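Local atomic coordinates of Rho GTPase-activating protein 15 (Homo sapiens, PDB entry 3BYI), a protein that stimulates GTP hydrolysis by Rho-type GTPases such as RAC1 through the RhoGAP domain present here, leaving them in the inactive GDP-bound state. Residues A[36-46]-A[93-101]; A[172-183]-A[195-203]. One frame throughout, in Å; residues are numbered along the deposited sequence.

Contact 1. Residues A[36-46]-A[93-101]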
loop_
_atom_site.group_PDB
_atom_site.type_symbol
_atom_site.label_atom_id
_atom_site.label_comp_id
_atom_site.label_asym_id
_atom_site.label_seq_id
_atom_site.Cartn_x
_atom_site.Cartn_y
_atom_site.Cartn_z
ATOM N N PRO A 36 -9.083 -2.835 4.198
ATOM C CA PRO A 36 -9.165 -4.248 3.869
ATOM C C PRO A 36 -8.486 -5.171 4.877
ATOM O O PRO A 36 -7.369 -4.927 5.319
ATOM C CB PRO A 36 -8.451 -4.345 2.515
ATOM C CG PRO A 36 -8.505 -2.979 1.955
ATOM C CD PRO A 36 -8.438 -2.057 3.127
ATOM N N TRP A 37 -9.172 -6.241 5.218
ATOM C CA TRP A 37 -8.619 -7.286 6.078
ATOM C C TRP A 37 -7.236 -7.756 5.636
ATOM O O TRP A 37 -6.397 -8.015 6.479
ATOM C CB TRP A 37 -9.550 -8.503 6.150
ATOM C CG TRP A 37 -10.627 -8.247 7.080
ATOM C CD1 TRP A 37 -11.931 -8.003 6.785
ATOM C CD2 TRP A 37 -10.497 -8.120 8.482
ATOM N NE1 TRP A 37 -12.624 -7.742 7.926
ATOM C CE2 TRP A 37 -11.770 -7.819 8.991
ATOM C CE3 TRP A 37 -9.421 -8.241 9.366
ATOM C CZ2 TRP A 37 -12.014 -7.671 10.359
ATOM C CZ3 TRP A 37 -9.643 -8.069 10.706
ATOM C CH2 TRP A 37 -10.933 -7.783 11.200
ATOM N N PHE A 38 -7.014 -7.904 4.328
ATOM C CA PHE A 38 -5.733 -8.425 3.855
ATOM C C PHE A 38 -4.586 -7.463 4.196
ATOM O O PHE A 38 -3.492 -7.895 4.522
ATOM C CB PHE A 38 -5.735 -8.699 2.355
ATOM C CG PHE A 38 -4.394 -9.223 1.838
ATOM C CD1 PHE A 38 -3.923 -10.469 2.223
ATOM C CD2 PHE A 38 -3.617 -8.469 0.968
ATOM C CE1 PHE A 38 -2.714 -10.974 1.701
ATOM C CE2 PHE A 38 -2.428 -8.951 0.499
ATOM C CZ PHE A 38 -1.982 -10.209 0.851
ATOM N N VAL A 39 -4.868 -6.158 4.110
ATOM C CA VAL A 39 -3.918 -5.141 4.476
ATOM C C VAL A 39 -3.566 -5.229 5.986
ATOM O O VAL A 39 -2.413 -5.116 6.383
ATOM C CB VAL A 39 -4.434 -3.715 4.097
ATOM C CG1 VAL A 39 -3.525 -2.594 4.715
ATOM C CG2 VAL A 39 -4.560 -3.567 2.561
ATOM N N LYS A 40 -4.574 -5.428 6.825
ATOM C CA LYS A 40 -4.332 -5.519 8.246
ATOM C C LYS A 40 -3.614 -6.832 8.613
ATOM O O LYS A 40 -2.784 -6.863 9.524
ATOM C CB LYS A 40 -5.620 -5.314 9.012
ATOM C CG LYS A 40 -6.207 -3.915 8.852
ATOM C CD LYS A 40 -7.436 -3.671 9.789
ATOM C CE LYS A 40 -8.639 -4.473 9.425
ATOM N NZ LYS A 40 -9.855 -4.096 10.248
ATOM N N GLN A 41 -3.925 -7.917 7.913
ATOM C CA GLN A 41 -3.216 -9.179 8.122
ATOM C C GLN A 41 -1.728 -9.084 7.809
ATOM O O GLN A 41 -0.908 -9.675 8.505
ATOM C CB GLN A 41 -3.738 -10.262 7.210
ATOM C CG GLN A 41 -4.732 -11.113 7.819
ATOM C CD GLN A 41 -4.908 -12.384 7.055
ATOM O OE1 GLN A 41 -5.443 -12.375 5.951
ATOM N NE2 GLN A 41 -4.462 -13.504 7.649
ATOM N N CYS A 42 -1.413 -8.449 6.684
ATOM C CA CYS A 42 -0.040 -8.309 6.245
ATOM C C CYS A 42 0.749 -7.451 7.200
ATOM O O CYS A 42 1.821 -7.828 7.627
ATOM C CB CYS A 42 0.012 -7.714 4.831
ATOM S SG CYS A 42 -0.383 -8.941 3.544
ATOM N N ILE A 43 0.176 -6.305 7.540
ATOM C CA ILE A 43 0.713 -5.407 8.558
ATOM C C ILE A 43 0.996 -6.152 9.859
ATOM O O ILE A 43 2.098 -6.009 10.416
ATOM C CB ILE A 43 -0.234 -4.182 8.824
ATOM C CG1 ILE A 43 -0.080 -3.188 7.665
ATOM C CG2 ILE A 43 0.031 -3.603 10.224
ATOM C CD1 ILE A 43 -1.023 -2.055 7.652
ATOM N N GLU A 44 0.041 -6.952 10.330
ATOM C CA GLU A 44 0.229 -7.661 11.585
ATOM C C GLU A 44 1.436 -8.618 11.524
ATOM O O GLU A 44 2.214 -8.705 12.457
ATOM C CB GLU A 44 -1.027 -8.456 11.943
ATOM C CG GLU A 44 -0.896 -9.260 13.246
ATOM C CD GLU A 44 -1.827 -10.467 13.281
ATOM O OE1 GLU A 44 -2.271 -10.954 12.201
ATOM O OE2 GLU A 44 -2.102 -10.929 14.405
ATOM N N ALA A 45 1.540 -9.372 10.434
ATOM C CA ALA A 45 2.657 -10.302 10.234
ATOM C C ALA A 45 4.010 -9.583 10.141
ATOM O O ALA A 45 5.000 -10.051 10.657
ATOM C CB ALA A 45 2.423 -11.167 9.001
ATOM N N VAL A 46 4.027 -8.408 9.525
ATOM C CA VAL A 46 5.257 -7.632 9.422
ATOM C C VAL A 46 5.659 -7.059 10.788
ATOM O O VAL A 46 6.833 -7.138 11.182
ATOM C CB VAL A 46 5.179 -6.548 8.272
ATOM C CG1 VAL A 46 6.443 -5.616 8.217
ATOM C CG2 VAL A 46 5.008 -7.232 6.896
ATOM N N THR A 93 5.397 -8.731 2.511
ATOM C CA THR A 93 5.557 -7.354 2.083
ATOM C C THR A 93 5.292 -7.226 0.594
ATOM O O THR A 93 4.654 -6.286 0.184
ATOM C CB THR A 93 6.949 -6.797 2.339
ATOM O OG1 THR A 93 7.878 -7.589 1.610
ATOM C CG2 THR A 93 7.292 -6.747 3.855
ATOM N N GLY A 94 5.807 -8.170 -0.205
ATOM C CA GLY A 94 5.576 -8.185 -1.645
ATOM C C GLY A 94 4.115 -8.303 -2.038
ATOM O O GLY A 94 3.666 -7.657 -2.961
ATOM N N ALA A 95 3.371 -9.108 -1.306
ATOM C CA ALA A 95 1.957 -9.314 -1.573
ATOM C C ALA A 95 1.161 -8.083 -1.173
ATOM O O ALA A 95 0.239 -7.680 -1.881
ATOM C CB ALA A 95 1.445 -10.619 -0.839
ATOM N N LEU A 96 1.532 -7.445 -0.068
ATOM C CA LEU A 96 0.904 -6.176 0.326
ATOM C C LEU A 96 1.099 -5.131 -0.764
ATOM O O LEU A 96 0.136 -4.525 -1.214
ATOM C CB LEU A 96 1.484 -5.635 1.634
ATOM C CG LEU A 96 0.688 -4.485 2.267
ATOM C CD1 LEU A 96 -0.779 -4.916 2.381
ATOM C CD2 LEU A 96 1.277 -4.059 3.688
ATOM N N LYS A 97 2.334 -4.964 -1.229
ATOM C CA LYS A 97 2.617 -3.977 -2.257
ATOM C C LYS A 97 1.901 -4.281 -3.558
ATOM O O LYS A 97 1.422 -3.373 -4.229
ATOM C CB LYS A 97 4.125 -3.871 -2.509
ATOM C CG LYS A 97 4.917 -3.188 -1.374
ATOM C CD LYS A 97 6.380 -3.022 -1.762
ATOM C CE LYS A 97 7.120 -4.353 -1.933
ATOM N NZ LYS A 97 8.533 -4.108 -2.252
ATOM N N MET A 98 1.863 -5.561 -3.914
ATOM C CA MET A 98 1.144 -6.027 -5.108
ATOM C C MET A 98 -0.351 -5.696 -5.035
ATOM O O MET A 98 -0.956 -5.373 -6.056
ATOM C CB MET A 98 1.317 -7.553 -5.300
ATOM C CG MET A 98 0.614 -8.087 -6.517
ATOM S SD MET A 98 0.882 -9.829 -6.890
ATOM C CE MET A 98 2.539 -9.699 -7.604
ATOM N N PHE A 99 -0.930 -5.802 -3.842
ATOM C CA PHE A 99 -2.322 -5.426 -3.611
ATOM C C PHE A 99 -2.515 -3.967 -3.968
ATOM O O PHE A 99 -3.390 -3.627 -4.757
ATOM C CB PHE A 99 -2.746 -5.711 -2.157
ATOM C CG PHE A 99 -4.127 -5.195 -1.812
ATOM C CD1 PHE A 99 -5.265 -5.927 -2.169
ATOM C CD2 PHE A 99 -4.286 -3.978 -1.152
ATOM C CE1 PHE A 99 -6.496 -5.463 -1.870
ATOM C CE2 PHE A 99 -5.555 -3.474 -0.863
ATOM C CZ PHE A 99 -6.649 -4.210 -1.185
ATOM N N PHE A 100 -1.662 -3.099 -3.435
ATOM C CA PHE A 100 -1.788 -1.677 -3.726
ATOM C C PHE A 100 -1.520 -1.330 -5.199
ATOM O O PHE A 100 -2.184 -0.454 -5.780
ATOM C CB PHE A 100 -0.903 -0.867 -2.809
ATOM C CG PHE A 100 -1.438 -0.772 -1.411
ATOM C CD1 PHE A 100 -0.830 -1.470 -0.369
ATOM C CD2 PHE A 100 -2.567 -0.018 -1.148
ATOM C CE1 PHE A 100 -1.344 -1.400 0.910
ATOM C CE2 PHE A 100 -3.068 0.087 0.126
ATOM C CZ PHE A 100 -2.460 -0.604 1.161
ATOM N N ARG A 101 -0.574 -2.049 -5.813
ATOM C CA ARG A 101 -0.262 -1.847 -7.230
ATOM C C ARG A 101 -1.393 -2.319 -8.142
ATOM O O ARG A 101 -1.551 -1.781 -9.220
ATOM C CB ARG A 101 1.063 -2.544 -7.645
ATOM C CG ARG A 101 2.336 -1.795 -7.213
ATOM C CD ARG A 101 3.601 -2.705 -7.211
ATOM N NE ARG A 101 4.701 -2.059 -6.480
ATOM C CZ ARG A 101 5.753 -2.681 -5.931
ATOM N NH1 ARG A 101 5.920 -3.995 -6.021
ATOM N NH2 ARG A 101 6.669 -1.967 -5.287
#
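Leu96 reaches across to helix 37-46 where the two backbones come nearest, opposite Cys42. A chi1 of -168° swings CG of Leu96 beside its carbonyl carbon, and the branched end reaches the partner helix: CD1 touches the backbone of Val39 at CA (3.8 Å), and lies equally near CB of Cys42, while CD2 turns toward CG1 of Ile43 at 4.3 Å. Leu96 thus rests partly on backbone, and it has more surface buried here than any other residue of the pair. One turn further along, Phe99 meets Val39 at about a right angle, Val39 CG2 lying 3.6 Å from Phe99 CE2. The far end of the same ring reaches Pro36, CZ against CG at 3.8 Å; Pro36 is the N-cap residue of its helix. Val39 CG2 also touches CZ of Phe100, so one methyl packs on two aromatic rings. Phe38 covers the other flank of the contact: its CZ meets CB of Ala95 (3.8 Å), and the carbonyl oxygen of Ala95 lies at the ring edge, in its plane. An alanine in place of Phe99 would take the ring away from Pro36 and Val39 and is likely to open a gap at the start of helix 37-46. Near the other end, the methyls CG2 of Val46 and CG2 of Thr93 close the row, while Thr93 OG1 bonds to the carbonyl of His90. Phe38 and Ala95 both go on to Leu69 of helix 63-74, and Ile43 to helix 141-159. No hydrogen bond joins the segments. The helices run nearly antiparallel, at 152° with their axes 9.7 Å apart, and this buried, apolar packing belongs to the core of the all-helical RhoGAP domain.

Contact 2. Residues A[172-183]-A[195-203]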
loop_
_atom_site.group_PDB
_atom_site.type_symbol
_atom_site.label_atom_id
_atom_site.label_comp_id
_atom_site.label_asym_id
_atom_site.label_seq_id
_atom_site.Cartn_x
_atom_site.Cartn_y
_atom_site.Cartn_z
ATOM N N GLY A 172 9.909 5.926 1.063
ATOM C CA GLY A 172 9.264 6.798 0.082
ATOM C C GLY A 172 9.527 6.379 -1.345
ATOM O O GLY A 172 8.673 6.523 -2.179
ATOM N N ILE A 173 10.715 5.852 -1.607
ATOM C CA ILE A 173 11.083 5.306 -2.923
ATOM C C ILE A 173 10.219 4.101 -3.281
ATOM O O ILE A 173 9.852 3.936 -4.457
ATOM C CB ILE A 173 12.614 4.913 -2.983
ATOM C CG1 ILE A 173 13.497 6.176 -3.029
ATOM C CG2 ILE A 173 12.925 4.022 -4.230
ATOM C CD1 ILE A 173 14.978 5.936 -2.661
ATOM N N VAL A 174 9.932 3.266 -2.280
ATOM C CA VAL A 174 9.094 2.079 -2.437
ATOM C C VAL A 174 7.632 2.471 -2.580
ATOM O O VAL A 174 6.985 2.068 -3.537
ATOM C CB VAL A 174 9.274 1.082 -1.256
ATOM C CG1 VAL A 174 8.291 -0.088 -1.358
ATOM C CG2 VAL A 174 10.704 0.547 -1.234
ATOM N N PHE A 175 7.140 3.293 -1.660
ATOM C CA PHE A 175 5.694 3.528 -1.535
ATOM C C PHE A 175 5.152 4.670 -2.372
ATOM O O PHE A 175 3.949 4.750 -2.573
ATOM C CB PHE A 175 5.288 3.644 -0.049
ATOM C CG PHE A 175 5.258 2.337 0.629
ATOM C CD1 PHE A 175 6.347 1.891 1.366
ATOM C CD2 PHE A 175 4.189 1.479 0.433
ATOM C CE1 PHE A 175 6.306 0.644 1.942
ATOM C CE2 PHE A 175 4.162 0.236 0.977
ATOM C CZ PHE A 175 5.213 -0.178 1.751
ATOM N N GLY A 176 6.039 5.535 -2.852
ATOM C CA GLY A 176 5.648 6.619 -3.728
ATOM C C GLY A 176 4.940 6.117 -4.959
ATOM O O GLY A 176 3.788 6.433 -5.180
ATOM N N PRO A 177 5.647 5.331 -5.770
ATOM C CA PRO A 177 5.050 4.714 -6.944
ATOM C C PRO A 177 3.904 3.740 -6.619
ATOM O O PRO A 177 2.979 3.635 -7.401
ATOM C CB PRO A 177 6.233 3.960 -7.579
ATOM C CG PRO A 177 7.447 4.551 -6.990
ATOM C CD PRO A 177 7.080 5.031 -5.643
ATOM N N THR A 178 4.007 3.026 -5.498
ATOM C CA THR A 178 3.027 2.015 -5.099
ATOM C C THR A 178 1.656 2.645 -4.753
ATOM O O THR A 178 0.628 2.082 -5.075
ATOM C CB THR A 178 3.627 1.164 -3.898
ATOM O OG1 THR A 178 4.715 0.352 -4.374
ATOM C CG2 THR A 178 2.636 0.264 -3.255
ATOM N N LEU A 179 1.674 3.817 -4.126
ATOM C CA LEU A 179 0.477 4.421 -3.547
ATOM C C LEU A 179 -0.080 5.590 -4.359
ATOM O O LEU A 179 -1.270 5.895 -4.272
ATOM C CB LEU A 179 0.783 4.844 -2.100
ATOM C CG LEU A 179 1.274 3.718 -1.147
ATOM C CD1 LEU A 179 1.531 4.272 0.177
ATOM C CD2 LEU A 179 0.278 2.620 -0.997
ATOM N N LEU A 180 0.774 6.246 -5.143
ATOM C CA LEU A 180 0.370 7.400 -5.946
ATOM C C LEU A 180 0.418 7.132 -7.461
ATOM O O LEU A 180 -0.356 7.722 -8.241
ATOM C CB LEU A 180 1.236 8.602 -5.593
ATOM C CG LEU A 180 1.033 9.156 -4.175
ATOM C CD1 LEU A 180 2.152 8.838 -3.146
ATOM C CD2 LEU A 180 0.828 10.632 -4.278
ATOM N N ARG A 181 1.306 6.244 -7.900
ATOM C CA ARG A 181 1.270 5.789 -9.311
ATOM C C ARG A 181 1.240 6.962 -10.305
ATOM O O ARG A 181 0.539 6.930 -11.307
ATOM C CB ARG A 181 0.039 4.889 -9.526
ATOM C CG ARG A 181 0.056 3.971 -10.752
ATOM C CD ARG A 181 -1.293 3.239 -10.889
ATOM N NE ARG A 181 -1.517 2.308 -9.797
ATOM C CZ ARG A 181 -2.640 1.626 -9.583
ATOM N NH1 ARG A 181 -3.674 1.753 -10.406
ATOM N NH2 ARG A 181 -2.713 0.802 -8.535
ATOM N N ALA A 182 2.047 7.982 -10.026
ATOM C CA ALA A 182 1.982 9.265 -10.742
ATOM C C ALA A 182 2.969 9.393 -11.888
ATOM O O ALA A 182 2.966 10.412 -12.569
ATOM C CB ALA A 182 2.169 10.427 -9.750
ATOM N N GLU A 183 3.787 8.357 -12.102
ATOM C CA GLU A 183 4.902 8.366 -13.093
ATOM C C GLU A 183 4.418 8.860 -14.442
ATOM O O GLU A 183 5.023 9.777 -15.050
ATOM C CB GLU A 183 5.509 6.957 -13.336
ATOM C CG GLU A 183 6.136 6.227 -12.164
ATOM C CD GLU A 183 5.095 5.642 -11.236
ATOM O OE1 GLU A 183 4.552 6.408 -10.413
ATOM O OE2 GLU A 183 4.808 4.438 -11.338
ATOM N N TYR A 195 7.678 14.137 -6.885
ATOM C CA TYR A 195 6.451 14.586 -6.240
ATOM C C TYR A 195 5.886 13.497 -5.342
ATOM O O TYR A 195 5.552 13.737 -4.188
ATOM C CB TYR A 195 5.386 14.919 -7.253
ATOM C CG TYR A 195 5.516 16.224 -7.990
ATOM C CD1 TYR A 195 6.438 17.200 -7.625
ATOM C CD2 TYR A 195 4.649 16.497 -9.046
ATOM C CE1 TYR A 195 6.514 18.405 -8.326
ATOM C CE2 TYR A 195 4.719 17.682 -9.748
ATOM C CZ TYR A 195 5.637 18.641 -9.389
ATOM O OH TYR A 195 5.657 19.814 -10.108
ATOM N N GLN A 196 5.743 12.303 -5.889
ATOM C CA GLN A 196 5.110 11.250 -5.158
ATOM C C GLN A 196 5.949 10.717 -3.996
ATOM O O GLN A 196 5.407 10.423 -2.929
ATOM C CB GLN A 196 4.705 10.134 -6.094
ATOM C CG GLN A 196 5.816 9.355 -6.711
ATOM C CD GLN A 196 5.282 8.464 -7.807
ATOM O OE1 GLN A 196 4.073 8.369 -7.989
ATOM N NE2 GLN A 196 6.166 7.802 -8.530
ATOM N N ASN A 197 7.259 10.610 -4.182
ATOM C CA ASN A 197 8.145 10.216 -3.099
ATOM C C ASN A 197 8.172 11.256 -1.957
ATOM O O ASN A 197 8.222 10.902 -0.778
ATOM C CB ASN A 197 9.555 10.017 -3.635
ATOM C CG ASN A 197 9.639 8.812 -4.537
ATOM O OD1 ASN A 197 8.620 8.249 -4.885
ATOM N ND2 ASN A 197 10.843 8.419 -4.927
ATOM N N GLN A 198 8.126 12.534 -2.314
ATOM C CA GLN A 198 8.077 13.573 -1.310
ATOM C C GLN A 198 6.778 13.545 -0.535
ATOM O O GLN A 198 6.785 13.795 0.666
ATOM C CB GLN A 198 8.292 14.955 -1.920
ATOM C CG GLN A 198 9.757 15.252 -2.268
ATOM C CD GLN A 198 10.685 15.036 -1.112
ATOM O OE1 GLN A 198 11.453 14.058 -1.083
ATOM N NE2 GLN A 198 10.603 15.933 -0.123
ATOM N N ILE A 199 5.663 13.258 -1.210
ATOM C CA ILE A 199 4.365 13.163 -0.539
ATOM C C ILE A 199 4.374 11.979 0.408
ATOM O O ILE A 199 3.924 12.075 1.553
ATOM C CB ILE A 199 3.168 12.995 -1.522
ATOM C CG1 ILE A 199 2.958 14.266 -2.369
ATOM C CG2 ILE A 199 1.896 12.697 -0.741
ATOM C CD1 ILE A 199 2.350 14.025 -3.720
ATOM N N ALA A 200 4.885 10.838 -0.067
ATOM C CA ALA A 200 4.964 9.665 0.810
ATOM C C ALA A 200 5.873 9.915 2.016
ATOM O O ALA A 200 5.530 9.534 3.120
ATOM C CB ALA A 200 5.376 8.403 0.047
ATOM N N GLU A 201 7.033 10.537 1.807
ATOM C CA GLU A 201 7.927 10.893 2.903
ATOM C C GLU A 201 7.251 11.784 3.955
ATOM O O GLU A 201 7.430 11.577 5.167
ATOM C CB GLU A 201 9.180 11.600 2.368
ATOM C CG GLU A 201 10.170 10.684 1.737
ATOM C CD GLU A 201 11.524 11.314 1.486
ATOM O OE1 GLU A 201 11.984 12.129 2.302
ATOM O OE2 GLU A 201 12.129 10.973 0.454
ATOM N N LEU A 202 6.478 12.776 3.510
ATOM C CA LEU A 202 5.810 13.678 4.462
ATOM C C LEU A 202 4.726 12.957 5.264
ATOM O O LEU A 202 4.564 13.212 6.484
ATOM C CB LEU A 202 5.168 14.874 3.768
ATOM C CG LEU A 202 4.595 15.958 4.698
ATOM C CD1 LEU A 202 5.725 16.636 5.542
ATOM C CD2 LEU A 202 3.858 16.949 3.878
ATOM N N MET A 203 3.976 12.075 4.594
ATOM C CA MET A 203 2.925 11.338 5.276
ATOM C C MET A 203 3.517 10.418 6.340
ATOM O O MET A 203 2.908 10.143 7.377
ATOM C CB MET A 203 2.098 10.495 4.305
ATOM C CG MET A 203 1.463 11.257 3.150
ATOM S SD MET A 203 -0.110 11.983 3.521
ATOM C CE MET A 203 -1.070 10.516 3.818
HETATM O O HOH W 1 10.641 5.867 -6.229
#
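Gln196 leaves its helix with CG between the backbone N and the carbonyl carbon (chi1 68°), and the rest of the chain is extended, which carries its amide past Leu180 to Ala182 and Glu183. Asn197 instead holds CG anti to the carbonyl carbon, beside its backbone N, and this lays its amide among Gly172, Ile173, Gly176 and Pro177 as a knob in a hole. The Gln196 amide is held at both ends: OE1 accepts the N-H of Ala182 at 2.9 Å, and NE2 gives a 2.8 Å bond to Glu183 OE1. That second partner lies in the amide plane of Gln196, yet the carboxylate is met from above its own plane, the two planes standing 55° apart. Two bonds to successive residues fix the rotation of the amide and join Ala182 and Glu183 to helix 195-203. Leu180 slides past Gln196 in the opposite direction, and its CD2 continues to CD1 of Ile199 at 3.8 Å. At the Asn197 end, a water accepts from ND2 and donates to Ile173 O (2.7 Å from the water oxygen), bridging the helices. Gly172 and Gly176, one turn apart, bring the backbones very near: CA of Gly176 is 4.4 Å from CA of Asn197. A CB on either glycine would probably collide, with Asn197 OD1 at Gly176 and with Glu201 CG at Gly172. Ala200 CB lies against Gly176 N at 4.1 Å. Glu201 turns its carboxylate to Gln169. The axes pass within 7.7 Å at 108°, and helix 172-180 is kinked where the N of Pro177 makes no bond to the preceding turn. Close crossing over small residues, with a glutamine tying down Ala182 and Glu183, joins two of the last helices of the RhoGAP fold.

How the contacts relate
Contact 1 and contact 2 come in series along one RhoGAP domain, the first closed before the second opens, with centres about 17 Å apart. They share no helix: contact 1 joins helices 37-49 and 89-102, contact 2 helices 168-180 and 189-205. Helices 89-102 and 168-180 nevertheless lie next to each other, Lys97 CD packing on Val174 CG1 at 3.5 Å and Arg101 NE probably bonding to Thr178 OG1. Helix 141-159 touches side chains of both contacts, linking them further. The side chain of Arg58, the predicted arginine finger, is about 8 Å from that of Thr93 and about 7 Å from that of Ile173, so each contact has one residue near the predicted finger.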